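Local coordinates for protein putative hexose oxidase (Nonomuraea sp. ATCC 39727, PDB 5AWV) that probably oxidises the sugar of teicoplanin-type glycopeptide antibiotics, using a flavin-adenine dinucleotide held covalently at two points, at residues A[274-277]-A[278-281]; A[329-332]-A[333-336]; A[373-376]-A[377-381]; A[442-445]-A[446-450]; A[454-458]-A[459-463]. All blocks are in the same frame, centred on the assembly; numbering follows the deposited sequence.

Interaction 1 (A[274-277]-A[278-281]); sequences HGEW and YERN
Trp277 and Tyr278 meet edge to face. The edge of the indole six-membered ring points at the phenol face, with CZ3 of Trp277 over the ring centre and the planes 80° apart. The imidazole of His274 completes an aromatic cluster. Its NE2 comes within 3.5 Å of Tyr278 CE2, and the two planes are inclined at 50°.

Asn281 lies over one face of the indole. Its CB makes a CH-pi contact 3.7 Å from the centroid of the Trp277 six-membered ring, and its ND2 sits nearer the rim. The Trp277 side chain swings to this place because CG is anti to the backbone N (chi1 -171°).

Backbone bonds run from residue i+4 to i up to Glu276 O, which takes Arg280 N. Beyond it the helix ends. The bonds to Trp277 O from Arg280 N, Asn281 N and Asn281 ND2 are all weak.

The charged side chains meet through water. One water donates to Glu276 OE2 at 2.7 Å and accepts from Arg280 NH1 at 3.1 Å. One guanidinium face of Arg280 lies over Glu276 O and Trp277 CA. The other carboxylate oxygen of Glu276 is salt-bridged to Arg374.

This is the C-terminal end of helix 264-280. Its aromatic side packs on strands 291-298 and 424-432 and on helix 169-172. Tyr278 OH bonds Ser293, and Trp277 meets His329 of helix 322-334 edge to face.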
loop_
_atom_site.group_PDB
_atom_site.type_symbol
_atom_site.label_atom_id
_atom_site.label_comp_id
_atom_site.label_asym_id
_atom_site.label_seq_id
_atom_site.Cartn_x
_atom_site.Cartn_y
_atom_site.Cartn_z
ATOM N N HIS A 274 13.342 20.701 12.342
ATOM C CA HIS A 274 12.775 19.842 11.332
ATOM C C HIS A 274 11.320 20.172 11.101
ATOM O O HIS A 274 10.930 20.385 9.994
ATOM C CB HIS A 274 12.935 18.386 11.740
ATOM C CG HIS A 274 12.220 17.415 10.844
ATOM N ND1 HIS A 274 10.932 16.971 11.106
ATOM C CD2 HIS A 274 12.593 16.827 9.680
ATOM C CE1 HIS A 274 10.535 16.158 10.146
ATOM N NE2 HIS A 274 11.530 16.024 9.295
ATOM N N GLY A 275 10.542 20.233 12.165
ATOM C CA GLY A 275 9.116 20.517 12.059
ATOM C C GLY A 275 8.806 21.865 11.511
ATOM O O GLY A 275 7.910 21.999 10.663
ATOM N N GLU A 276 9.520 22.901 12.004
ATOM C CA GLU A 276 9.365 24.250 11.495
ATOM C C GLU A 276 9.755 24.408 10.039
ATOM O O GLU A 276 9.114 25.152 9.306
ATOM C CB GLU A 276 10.096 25.292 12.396
ATOM C CG GLU A 276 9.311 25.388 13.731
ATOM C CD GLU A 276 9.987 26.135 14.875
ATOM O OE1 GLU A 276 9.521 26.035 16.067
ATOM O OE2 GLU A 276 10.984 26.800 14.593
ATOM N N TRP A 277 10.820 23.716 9.624
ATOM C CA TRP A 277 11.206 23.729 8.228
ATOM C C TRP A 277 10.004 23.183 7.343
ATOM O O TRP A 277 9.610 23.815 6.368
ATOM C CB TRP A 277 12.484 22.892 7.981
ATOM C CG TRP A 277 12.960 23.088 6.623
ATOM C CD1 TRP A 277 13.832 24.035 6.149
ATOM C CD2 TRP A 277 12.498 22.348 5.475
ATOM N NE1 TRP A 277 13.948 23.897 4.782
ATOM C CE2 TRP A 277 13.158 22.853 4.359
ATOM C CE3 TRP A 277 11.646 21.220 5.320
ATOM C CZ2 TRP A 277 12.933 22.352 3.064
ATOM C CZ3 TRP A 277 11.454 20.728 4.024
ATOM C CH2 TRP A 277 12.082 21.267 2.936
ATOM N N TYR A 278 9.465 22.046 7.707
ATOM C CA TYR A 278 8.270 21.483 7.025
ATOM C C TYR A 278 7.059 22.428 7.086
ATOM O O TYR A 278 6.364 22.516 6.085
ATOM C CB TYR A 278 7.918 20.024 7.437
ATOM C CG TYR A 278 8.675 18.993 6.647
ATOM C CD1 TYR A 278 8.217 18.595 5.403
ATOM C CD2 TYR A 278 9.901 18.510 7.062
ATOM C CE1 TYR A 278 8.865 17.678 4.612
ATOM C CE2 TYR A 278 10.602 17.600 6.266
ATOM C CZ TYR A 278 10.063 17.147 5.020
ATOM O OH TYR A 278 10.750 16.237 4.216
ATOM N N GLU A 279 6.850 23.210 8.157
ATOM C CA GLU A 279 5.742 24.185 8.166
ATOM C C GLU A 279 5.924 25.239 7.133
ATOM O O GLU A 279 4.950 25.685 6.573
ATOM C CB GLU A 279 5.606 24.915 9.498
ATOM C CG GLU A 279 5.197 24.075 10.639
ATOM C CD GLU A 279 5.167 24.839 11.992
ATOM O OE1 GLU A 279 4.881 24.240 13.046
ATOM O OE2 GLU A 279 5.500 26.021 12.028
ATOM N N ARG A 280 7.167 25.670 6.899
ATOM C CA ARG A 280 7.468 26.728 5.968
ATOM C C ARG A 280 7.579 26.288 4.537
ATOM O O ARG A 280 7.345 27.095 3.646
ATOM C CB ARG A 280 8.784 27.474 6.345
ATOM C CG ARG A 280 8.757 28.183 7.695
ATOM C CD ARG A 280 10.044 29.037 7.925
ATOM N NE ARG A 280 11.293 28.235 7.823
ATOM C CZ ARG A 280 11.894 27.551 8.820
ATOM N NH1 ARG A 280 11.401 27.571 10.071
ATOM N NH2 ARG A 280 12.996 26.815 8.570
ATOM N N ASN A 281 7.922 25.021 4.302
ATOM C CA ASN A 281 8.344 24.575 2.963
ATOM C C ASN A 281 7.528 23.374 2.341
ATOM O O ASN A 281 8.125 22.485 1.685
ATOM C CB ASN A 281 9.823 24.270 3.033
ATOM C CG ASN A 281 10.634 25.554 3.328
ATOM O OD1 ASN A 281 10.569 26.480 2.550
ATOM N ND2 ASN A 281 11.226 25.636 4.470
HETATM O O HOH W 1 12.876 26.956 12.680
#

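Interaction 2 (A[329-332]-A[333-336]); sequences HIEA and VIDG
Val333 sets its CG2 over one face of the His329 imidazole, one helical turn back. CG2 is 4.2 Å from the ring centroid and 21° off the normal, a CH-pi contact offset toward the rim. The two side chains lie alongside each other and point the same way. His329 NE2 is hydrogen-bonded to Ser293 OG. Ile330 and Ile334 also lie alongside, in an aliphatic contact, with Ile330 CG2 4.0 Å from Ile334 CD1. Ile334 CG1 stands between its backbone N and carbonyl carbon (chi1 70°), which brings it to 3.3 Å from Ile330 O. Beneath these pairs, His329 O takes Val333 N and Ile330 O takes Ile334 N. This side is tight, and faces strands 309-316, 340-349 and 249-257.

The other side is looser and wetter. A bend at chi2 (-66°) folds Glu331 back, with OE2 3.7 Å from Ile334 CD1. A water lies between Glu331 O and Asp335 OD1 and probably bridges them, though it has more acceptors near than protons to give. Asp335, just beyond helix 322-334, belongs to an N-acetyl-D-glucosamine site known for this protein but not occupied at this chain here. Its OD2 is salt-bridged to Arg269.

The chemistry thus changes round the helix end: hydrocarbon and imidazole seat it on the sheet, while water and carboxylates finish it beside that site.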
loop_
_atom_site.group_PDB
_atom_site.type_symbol
_atom_site.label_atom_id
_atom_site.label_comp_id
_atom_site.label_asym_id
_atom_site.label_seq_id
_atom_site.Cartn_x
_atom_site.Cartn_y
_atom_site.Cartn_z
ATOM N N HIS A 329 18.044 22.445 3.195
ATOM C CA HIS A 329 17.274 21.610 4.087
ATOM C C HIS A 329 18.115 20.992 5.220
ATOM O O HIS A 329 17.724 20.985 6.406
ATOM C CB HIS A 329 16.611 20.456 3.232
ATOM C CG HIS A 329 15.815 19.484 4.028
ATOM N ND1 HIS A 329 14.609 19.798 4.603
ATOM C CD2 HIS A 329 16.064 18.203 4.359
ATOM C CE1 HIS A 329 14.148 18.747 5.251
ATOM N NE2 HIS A 329 15.010 17.759 5.098
ATOM N N ILE A 330 19.275 20.453 4.866
ATOM C CA ILE A 330 20.069 19.806 5.870
ATOM C C ILE A 330 20.511 20.825 6.924
ATOM O O ILE A 330 20.427 20.580 8.159
ATOM C CB ILE A 330 21.343 19.185 5.244
ATOM C CG1 ILE A 330 21.028 17.957 4.449
ATOM C CG2 ILE A 330 22.371 18.835 6.335
ATOM C CD1 ILE A 330 22.156 17.616 3.513
ATOM N N GLU A 331 20.980 21.988 6.482
ATOM C CA GLU A 331 21.451 22.981 7.490
ATOM C C GLU A 331 20.354 23.492 8.387
ATOM O O GLU A 331 20.611 23.714 9.566
ATOM C CB GLU A 331 22.086 24.186 6.842
ATOM C CG GLU A 331 23.457 23.888 6.347
ATOM C CD GLU A 331 24.410 23.585 7.500
ATOM O OE1 GLU A 331 24.586 24.428 8.404
ATOM O OE2 GLU A 331 24.914 22.480 7.485
ATOM N N ALA A 332 19.137 23.673 7.860
ATOM C CA ALA A 332 18.015 24.044 8.675
ATOM C C ALA A 332 17.799 22.991 9.721
ATOM O O ALA A 332 17.492 23.311 10.859
ATOM C CB ALA A 332 16.741 24.230 7.822
ATOM N N VAL A 333 17.862 21.728 9.334
ATOM C CA VAL A 333 17.498 20.677 10.260
ATOM C C VAL A 333 18.557 20.516 11.387
ATOM O O VAL A 333 18.189 20.247 12.544
ATOM C CB VAL A 333 17.238 19.307 9.570
ATOM C CG1 VAL A 333 17.065 18.165 10.579
ATOM C CG2 VAL A 333 15.907 19.335 8.782
ATOM N N ILE A 334 19.832 20.572 11.011
ATOM C CA ILE A 334 20.933 20.274 11.965
ATOM C C ILE A 334 21.476 21.520 12.694
ATOM O O ILE A 334 22.325 21.376 13.519
ATOM C CB ILE A 334 22.097 19.529 11.325
ATOM C CG1 ILE A 334 22.892 20.402 10.363
ATOM C CG2 ILE A 334 21.634 18.220 10.686
ATOM C CD1 ILE A 334 24.109 19.695 9.821
ATOM N N ASP A 335 20.885 22.664 12.501
ATOM C CA ASP A 335 21.341 23.908 13.150
ATOM C C ASP A 335 21.263 23.774 14.686
ATOM O O ASP A 335 20.194 23.549 15.258
ATOM C CB ASP A 335 20.420 25.041 12.735
ATOM C CG ASP A 335 20.839 26.339 13.275
ATOM O OD1 ASP A 335 22.020 26.716 13.102
ATOM O OD2 ASP A 335 19.966 27.002 13.820
ATOM N N GLY A 336 22.413 23.896 15.362
ATOM C CA GLY A 336 22.499 23.725 16.828
ATOM C C GLY A 336 22.356 22.322 17.354
ATOM O O GLY A 336 21.979 22.160 18.521
HETATM O O HOH W 2 22.599 25.597 10.380
#

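Interaction 3 (A[373-376]-A[377-381]); sequences KRLT and DRQIQ. With N1L (2-amino-2-deoxy-beta-D-glucopyranuronic acid), chain B; MAN (alpha-D-mannopyranose), chain C.
Arg374 overlaps Asp377 at the edge of its guanidinium, in a salt bridge. NH1 and NH2 of Arg374 both donate to Asp377 OD1, at 2.8 Å and 3.0 Å, although the place of that oxygen is less sure. The guanidinium and carboxylate planes are 25° apart. Arg374 NH1 also donates to Leu375 O, in the carbonyl plane, while NE has its own carboxylate partner. The bonds from NH1 to Leu375 O and from NE probably limit the group's rotation. Arg272 is a second partner of Asp377.

Thr376 is the N-cap of helix 377-387. Its OG1 accepts from Gln379 N at 3.1 Å with an N-H...O angle of 156°. A chi1 of 68° brings OG1 between the backbone N and the carbonyl carbon, within range of the first turn. Thr376 O then takes Ile380 N, the first i to i+4 bond of the helix. Leu375 CB packs on Ile380 CG1 at 3.9 Å.

Beyond the cap the side chains reach bound groups of the antibiotic. O6B of the aminoglucuronic acid lies at the guanidinium edge of Arg378, where NH1 donates to it at 3.2 Å. Arg378 NH2 bonds the backbone of the bound peptide. Gln381 NE2 makes a weak hydrogen bond to O3 of a mannose, which Glu264 also binds.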
loop_
_atom_site.group_PDB
_atom_site.type_symbol
_atom_site.label_atom_id
_atom_site.label_comp_id
_atom_site.label_asym_id
_atom_site.label_seq_id
_atom_site.Cartn_x
_atom_site.Cartn_y
_atom_site.Cartn_z
ATOM N N LYS A 373 1.157 21.043 11.689
ATOM C CA LYS A 373 2.176 21.920 12.277
ATOM C C LYS A 373 3.132 20.962 12.970
ATOM O O LYS A 373 2.799 19.777 13.138
ATOM C CB LYS A 373 1.555 22.846 13.285
ATOM C CG LYS A 373 0.725 23.888 12.665
ATOM C CD LYS A 373 -0.051 24.595 13.763
ATOM C CE LYS A 373 0.541 25.908 14.173
ATOM N NZ LYS A 373 -0.374 27.013 13.736
ATOM N N ARG A 374 4.287 21.454 13.426
ATOM C CA ARG A 374 5.148 20.591 14.202
ATOM C C ARG A 374 4.531 20.112 15.472
ATOM O O ARG A 374 3.653 20.756 16.115
ATOM C CB ARG A 374 6.480 21.269 14.500
ATOM C CG ARG A 374 6.368 22.415 15.529
ATOM C CD ARG A 374 7.762 22.629 16.067
ATOM N NE ARG A 374 7.977 23.769 16.928
ATOM C CZ ARG A 374 7.933 23.768 18.253
ATOM N NH1 ARG A 374 7.582 22.680 18.919
ATOM N NH2 ARG A 374 8.301 24.885 18.906
ATOM N N LEU A 375 5.052 18.995 15.904
ATOM C CA LEU A 375 4.840 18.562 17.268
ATOM C C LEU A 375 5.136 19.692 18.256
ATOM O O LEU A 375 6.078 20.444 18.098
ATOM C CB LEU A 375 5.709 17.351 17.587
ATOM C CG LEU A 375 5.346 16.014 16.929
ATOM C CD1 LEU A 375 6.423 14.932 17.163
ATOM C CD2 LEU A 375 3.983 15.439 17.389
ATOM N N THR A 376 4.317 19.832 19.278
ATOM C CA THR A 376 4.454 20.921 20.233
ATOM C C THR A 376 5.609 20.565 21.141
ATOM O O THR A 376 6.167 19.419 21.141
ATOM C CB THR A 376 3.193 21.057 21.142
ATOM O OG1 THR A 376 3.123 19.925 22.004
ATOM C CG2 THR A 376 1.965 21.224 20.298
ATOM N N ASP A 377 6.004 21.551 21.933
ATOM C CA ASP A 377 7.090 21.334 22.854
ATOM C C ASP A 377 6.814 20.211 23.843
ATOM O O ASP A 377 7.701 19.445 24.125
ATOM C CB ASP A 377 7.411 22.627 23.606
ATOM C CG ASP A 377 7.877 23.759 22.680
ATOM O OD1 ASP A 377 8.309 23.488 21.516
ATOM O OD2 ASP A 377 7.757 24.936 23.114
ATOM N N ARG A 378 5.569 20.088 24.291
ATOM C CA ARG A 378 5.149 19.043 25.224
ATOM C C ARG A 378 5.109 17.686 24.581
ATOM O O ARG A 378 5.463 16.682 25.165
ATOM C CB ARG A 378 3.803 19.394 25.824
ATOM C CG ARG A 378 3.840 20.761 26.539
ATOM C CD ARG A 378 2.541 21.136 27.248
ATOM N NE ARG A 378 2.319 20.301 28.414
ATOM C CZ ARG A 378 1.309 20.425 29.267
ATOM N NH1 ARG A 378 0.399 21.408 29.136
ATOM N NH2 ARG A 378 1.212 19.564 30.271
ATOM N N GLN A 379 4.785 17.665 23.306
ATOM C CA GLN A 379 4.816 16.438 22.521
ATOM C C GLN A 379 6.212 15.987 22.261
ATOM O O GLN A 379 6.515 14.812 22.340
ATOM C CB GLN A 379 4.027 16.624 21.218
ATOM C CG GLN A 379 2.488 16.733 21.456
ATOM C CD GLN A 379 1.685 16.886 20.176
ATOM O OE1 GLN A 379 0.746 16.144 19.941
ATOM N NE2 GLN A 379 2.035 17.822 19.375
ATOM N N ILE A 380 7.108 16.935 21.974
ATOM C CA ILE A 380 8.480 16.523 21.783
ATOM C C ILE A 380 9.056 15.924 23.097
ATOM O O ILE A 380 9.849 14.974 23.047
ATOM C CB ILE A 380 9.333 17.682 21.264
ATOM C CG1 ILE A 380 8.887 18.022 19.821
ATOM C CG2 ILE A 380 10.794 17.425 21.367
ATOM C CD1 ILE A 380 9.450 19.282 19.292
ATOM N N GLN A 381 8.711 16.546 24.220
ATOM C CA GLN A 381 9.102 16.028 25.535
ATOM C C GLN A 381 8.688 14.560 25.677
ATOM O O GLN A 381 9.463 13.718 26.107
ATOM C CB GLN A 381 8.482 16.900 26.642
ATOM C CG GLN A 381 9.052 16.645 28.060
ATOM C CD GLN A 381 8.326 17.404 29.207
ATOM O OE1 GLN A 381 7.082 17.555 29.203
ATOM N NE2 GLN A 381 9.110 17.871 30.226
HETATM C C1 N1L B . 0.391 24.903 30.201
HETATM C C2 N1L B . -0.669 25.916 30.868
HETATM C C3 N1L B . -2.120 25.698 30.224
HETATM C C4 N1L B . -2.060 25.597 28.692
HETATM C C5 N1L B . -0.983 24.526 28.286
HETATM C C6 N1L B . -1.029 24.228 26.763
HETATM N N2 N1L B . -0.843 26.163 32.162
HETATM O O3 N1L B . -2.838 26.863 30.657
HETATM O O4 N1L B . -3.409 25.174 28.302
HETATM O O5 N1L B . 0.384 24.948 28.739
HETATM O O6B N1L B . -0.048 23.190 26.500
HETATM O O6A N1L B . -0.848 25.450 26.025
HETATM C C1 MAN C . 11.479 16.786 34.348
HETATM C C2 MAN C . 11.681 17.065 32.853
HETATM C C3 MAN C . 11.277 15.849 32.032
HETATM C C4 MAN C . 12.055 14.606 32.542
HETATM C C5 MAN C . 11.770 14.299 34.048
HETATM C C6 MAN C . 12.493 12.996 34.524
HETATM O O2 MAN C . 13.013 17.319 32.616
HETATM O O3 MAN C . 11.552 16.102 30.577
HETATM O O4 MAN C . 11.582 13.592 31.765
HETATM O O5 MAN C . 12.101 15.484 34.838
HETATM O O6 MAN C . 13.896 13.281 34.826
HETATM O O HOH W 3 7.772 26.769 21.350
#

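Interaction 4 (A[442-445]-A[446-450]); sequences LTWV and RKLYA
Trp444 and Leu448 lie side by side and point the same way from the helix. The far end of the indole does the touching: Trp444 CH2 is 3.8 Å from Leu448 CD2, and the methyl comes at the ring obliquely. Both side chains have CG anti to the backbone N (chi1 180° for Trp444, 164° for Leu448), which sends them in a common direction. The indole NE1 is bonded to Asn386 O.

Leu442 and Arg446 are also aligned side by side, on a different flank. Arg446 turns one guanidinium face over the leucine, with NH1 3.8 Å from both Leu442 CB and Leu442 CD1. The chain is extended from CG to NE, and its CG lies 3.2 Å from Leu442 O. Arg446 NH2 is salt-bridged to Asp477 OD1.

Both pairs are i to i+4 neighbours on helix 438-452, so each spans one turn. The backbone bonds are regular, from Arg446 N to Leu442 O through to Tyr449 N to Val445 O at 2.9 Å.

Trp444, Val445 and Leu448 face strand 424-432, and Trp444 also packs on Met387 of helix 377-387. Lys447 NZ reaches Asp451 and Asn386.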
loop_
_atom_site.group_PDB
_atom_site.type_symbol
_atom_site.label_atom_id
_atom_site.label_comp_id
_atom_site.label_asym_id
_atom_site.label_seq_id
_atom_site.Cartn_x
_atom_site.Cartn_y
_atom_site.Cartn_z
ATOM N N LEU A 442 3.811 -3.804 22.764
ATOM C CA LEU A 442 2.547 -3.127 22.658
ATOM C C LEU A 442 2.421 -2.086 23.730
ATOM O O LEU A 442 1.965 -0.985 23.479
ATOM C CB LEU A 442 1.371 -4.097 22.725
ATOM C CG LEU A 442 1.250 -5.101 21.538
ATOM C CD1 LEU A 442 -0.034 -5.912 21.619
ATOM C CD2 LEU A 442 1.308 -4.451 20.165
ATOM N N THR A 443 2.789 -2.437 24.951
ATOM C CA THR A 443 2.708 -1.495 26.045
ATOM C C THR A 443 3.496 -0.211 25.801
ATOM O O THR A 443 3.001 0.882 26.053
ATOM C CB THR A 443 3.146 -2.176 27.383
ATOM O OG1 THR A 443 2.168 -3.186 27.715
ATOM C CG2 THR A 443 3.204 -1.162 28.493
ATOM N N TRP A 444 4.712 -0.394 25.339
ATOM C CA TRP A 444 5.649 0.691 25.094
ATOM C C TRP A 444 5.119 1.638 23.991
ATOM O O TRP A 444 5.057 2.824 24.145
ATOM C CB TRP A 444 6.994 0.078 24.733
ATOM C CG TRP A 444 7.978 1.170 24.471
ATOM C CD1 TRP A 444 8.651 1.885 25.400
ATOM C CD2 TRP A 444 8.289 1.774 23.182
ATOM N NE1 TRP A 444 9.416 2.881 24.794
ATOM C CE2 TRP A 444 9.240 2.820 23.432
ATOM C CE3 TRP A 444 7.924 1.484 21.853
ATOM C CZ2 TRP A 444 9.753 3.659 22.402
ATOM C CZ3 TRP A 444 8.480 2.280 20.806
ATOM C CH2 TRP A 444 9.378 3.364 21.100
ATOM N N VAL A 445 4.715 1.085 22.852
ATOM C CA VAL A 445 4.269 1.967 21.735
ATOM C C VAL A 445 2.960 2.680 22.078
ATOM O O VAL A 445 2.775 3.875 21.737
ATOM C CB VAL A 445 4.222 1.136 20.421
ATOM C CG1 VAL A 445 2.957 0.284 20.330
ATOM C CG2 VAL A 445 4.358 2.029 19.231
ATOM N N ARG A 446 2.060 1.986 22.810
ATOM C CA ARG A 446 0.833 2.561 23.240
ATOM C C ARG A 446 1.052 3.666 24.259
ATOM O O ARG A 446 0.358 4.680 24.224
ATOM C CB ARG A 446 -0.186 1.541 23.766
ATOM C CG ARG A 446 -0.678 0.613 22.694
ATOM C CD ARG A 446 -1.346 -0.614 23.270
ATOM N NE ARG A 446 -2.075 -1.303 22.208
ATOM C CZ ARG A 446 -2.474 -2.564 22.256
ATOM N NH1 ARG A 446 -2.256 -3.315 23.332
ATOM N NH2 ARG A 446 -3.129 -3.067 21.226
ATOM N N LYS A 447 2.064 3.520 25.111
ATOM C CA LYS A 447 2.345 4.606 26.077
ATOM C C LYS A 447 2.901 5.805 25.288
ATOM O O LYS A 447 2.513 6.900 25.555
ATOM C CB LYS A 447 3.318 4.151 27.216
ATOM C CG LYS A 447 3.604 5.211 28.248
ATOM C CD LYS A 447 4.653 4.750 29.283
ATOM C CE LYS A 447 4.896 5.912 30.267
ATOM N NZ LYS A 447 5.893 6.868 29.679
ATOM N N LEU A 448 3.856 5.567 24.397
ATOM C CA LEU A 448 4.432 6.605 23.535
ATOM C C LEU A 448 3.329 7.434 22.842
ATOM O O LEU A 448 3.284 8.686 22.930
ATOM C CB LEU A 448 5.352 5.966 22.532
ATOM C CG LEU A 448 5.767 6.799 21.300
ATOM C CD1 LEU A 448 6.542 8.013 21.728
ATOM C CD2 LEU A 448 6.625 5.927 20.398
ATOM N N TYR A 449 2.346 6.700 22.280
ATOM C CA TYR A 449 1.289 7.337 21.509
ATOM C C TYR A 449 0.380 8.103 22.384
ATOM O O TYR A 449 0.146 9.254 22.127
ATOM C CB TYR A 449 0.539 6.266 20.699
ATOM C CG TYR A 449 -0.366 6.758 19.606
ATOM C CD1 TYR A 449 0.147 6.967 18.332
ATOM C CD2 TYR A 449 -1.745 6.723 19.780
ATOM C CE1 TYR A 449 -0.686 7.223 17.244
ATOM C CE2 TYR A 449 -2.600 6.995 18.717
ATOM C CZ TYR A 449 -2.054 7.275 17.452
ATOM O OH TYR A 449 -2.896 7.551 16.398
ATOM N N ALA A 450 -0.096 7.472 23.475
ATOM C CA ALA A 450 -0.987 8.108 24.435
ATOM C C ALA A 450 -0.323 9.330 25.106
ATOM O O ALA A 450 -0.976 10.356 25.297
ATOM C CB ALA A 450 -1.441 7.109 25.494
#

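Interaction 5 (A[454-458]-A[459-463]); sequences AETGG and VPVPN
Thr456 OG1 donates to Val459 O at 2.7 Å, with the donor nearly in line with the C=O bond. Val459 O also accepts from Val461 N at 2.9 Å, so two bonds grip this carbonyl. Val461 CG2 packs against Thr456 CB at 3.8 Å. One water donates to Thr456 OG1 at 3.0 Å and to Val461 O at 2.8 Å, tying the two residues again.

Two turns position these groups. Thr456 to Val459 is a type I' beta turn, closed by a weak bond from Val459 N to Thr456 O at 3.4 Å. Gly457 and Gly458 hold its centre with positive phi, and at Gly458 the backbone angles themselves call for glycine. Pro460 is the centre of an inverse gamma turn, which accounts for the bond from Val461 N.

Further along, Asn463 OD1 accepts from the backbone of Val465 and Ser466. The segment follows helix 438-452, and Val459 and Pro462 pack on Leu493 of helix 490-495.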
loop_
_atom_site.group_PDB
_atom_site.type_symbol
_atom_site.label_atom_id
_atom_site.label_comp_id
_atom_site.label_asym_id
_atom_site.label_seq_id
_atom_site.Cartn_x
_atom_site.Cartn_y
_atom_site.Cartn_z
ATOM N N ALA A 454 -1.750 13.102 24.703
ATOM C CA ALA A 454 -2.415 13.099 26.027
ATOM C C ALA A 454 -3.468 14.180 26.199
ATOM O O ALA A 454 -4.505 13.958 26.851
ATOM C CB ALA A 454 -1.398 13.098 27.187
ATOM N N GLU A 455 -3.280 15.290 25.547
ATOM C CA GLU A 455 -4.223 16.384 25.665
ATOM C C GLU A 455 -5.542 16.137 24.872
ATOM O O GLU A 455 -6.539 16.780 25.131
ATOM C CB GLU A 455 -3.577 17.704 25.248
ATOM C CG GLU A 455 -2.476 18.202 26.194
ATOM C CD GLU A 455 -2.174 19.727 26.038
ATOM O OE1 GLU A 455 -2.408 20.336 24.950
ATOM O OE2 GLU A 455 -1.700 20.349 27.003
ATOM N N THR A 456 -5.576 15.195 23.941
ATOM C CA THR A 456 -6.834 14.890 23.180
ATOM C C THR A 456 -7.139 13.407 23.234
ATOM O O THR A 456 -7.321 12.727 22.201
ATOM C CB THR A 456 -6.695 15.296 21.718
ATOM O OG1 THR A 456 -5.530 14.667 21.154
ATOM C CG2 THR A 456 -6.577 16.795 21.627
ATOM N N GLY A 457 -7.169 12.891 24.449
ATOM C CA GLY A 457 -7.646 11.546 24.702
ATOM C C GLY A 457 -6.778 10.403 24.169
ATOM O O GLY A 457 -7.254 9.283 23.960
ATOM N N GLY A 458 -5.487 10.637 23.986
ATOM C CA GLY A 458 -4.610 9.560 23.529
ATOM C C GLY A 458 -4.561 9.329 22.013
ATOM O O GLY A 458 -3.844 8.432 21.592
ATOM N N VAL A 459 -5.205 10.205 21.220
ATOM C CA VAL A 459 -5.252 10.022 19.797
ATOM C C VAL A 459 -5.159 11.306 19.095
ATOM O O VAL A 459 -5.435 12.349 19.686
ATOM C CB VAL A 459 -6.569 9.283 19.321
ATOM C CG1 VAL A 459 -6.697 7.907 19.976
ATOM C CG2 VAL A 459 -7.808 10.109 19.552
ATOM N N PRO A 460 -4.799 11.253 17.782
ATOM C CA PRO A 460 -4.558 12.513 17.043
ATOM C C PRO A 460 -5.853 13.166 16.532
ATOM O O PRO A 460 -6.054 13.290 15.349
ATOM C CB PRO A 460 -3.611 12.055 15.878
ATOM C CG PRO A 460 -4.048 10.661 15.624
ATOM C CD PRO A 460 -4.205 10.120 17.065
ATOM N N VAL A 461 -6.695 13.639 17.451
ATOM C CA VAL A 461 -7.901 14.327 17.121
ATOM C C VAL A 461 -7.523 15.504 16.256
ATOM O O VAL A 461 -6.584 16.264 16.602
ATOM C CB VAL A 461 -8.646 14.873 18.380
ATOM C CG1 VAL A 461 -9.867 15.684 17.993
ATOM C CG2 VAL A 461 -9.057 13.716 19.229
ATOM N N PRO A 462 -8.232 15.669 15.121
ATOM C CA PRO A 462 -8.022 16.866 14.341
ATOM C C PRO A 462 -8.124 18.166 15.077
ATOM O O PRO A 462 -9.174 18.507 15.650
ATOM C CB PRO A 462 -9.007 16.743 13.174
ATOM C CG PRO A 462 -9.184 15.297 13.001
ATOM C CD PRO A 462 -9.111 14.715 14.399
ATOM N N ASN A 463 -7.024 18.893 15.080
ATOM C CA ASN A 463 -7.032 20.227 15.719
ATOM C C ASN A 463 -6.073 21.126 15.008
ATOM O O ASN A 463 -5.866 20.922 13.831
ATOM C CB ASN A 463 -6.825 20.105 17.241
ATOM C CG ASN A 463 -5.483 19.529 17.630
ATOM O OD1 ASN A 463 -4.563 19.361 16.821
ATOM N ND2 ASN A 463 -5.366 19.192 18.931
HETATM O O HOH W 4 -4.635 15.866 18.587
#

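Overall arrangement
Interactions 1 and 2 close two helices, 264-280 and 322-334, and touch directly: the indole of Trp277 packs on His329 and Ala332. Interaction 3 opens helix 377-387 instead, and joins interaction 1 through Arg374, which meets Glu276 and Glu279. Interaction 4 lies in mid-helix, with no end to cap. Interactions 1, 2 and 4 each bury an aromatic and aliphatic face on the seven-stranded sheet and also have exposed residues. Interaction 3 combines a salt bridge and a helix cap with contacts to the bound sugars. Interaction 5 is a loop held by a beta turn, an inverse gamma turn and hydrogen bonds round Val459 O. It touches 4 through Tyr449, and 3 through the Arg378-Glu455 salt bridge.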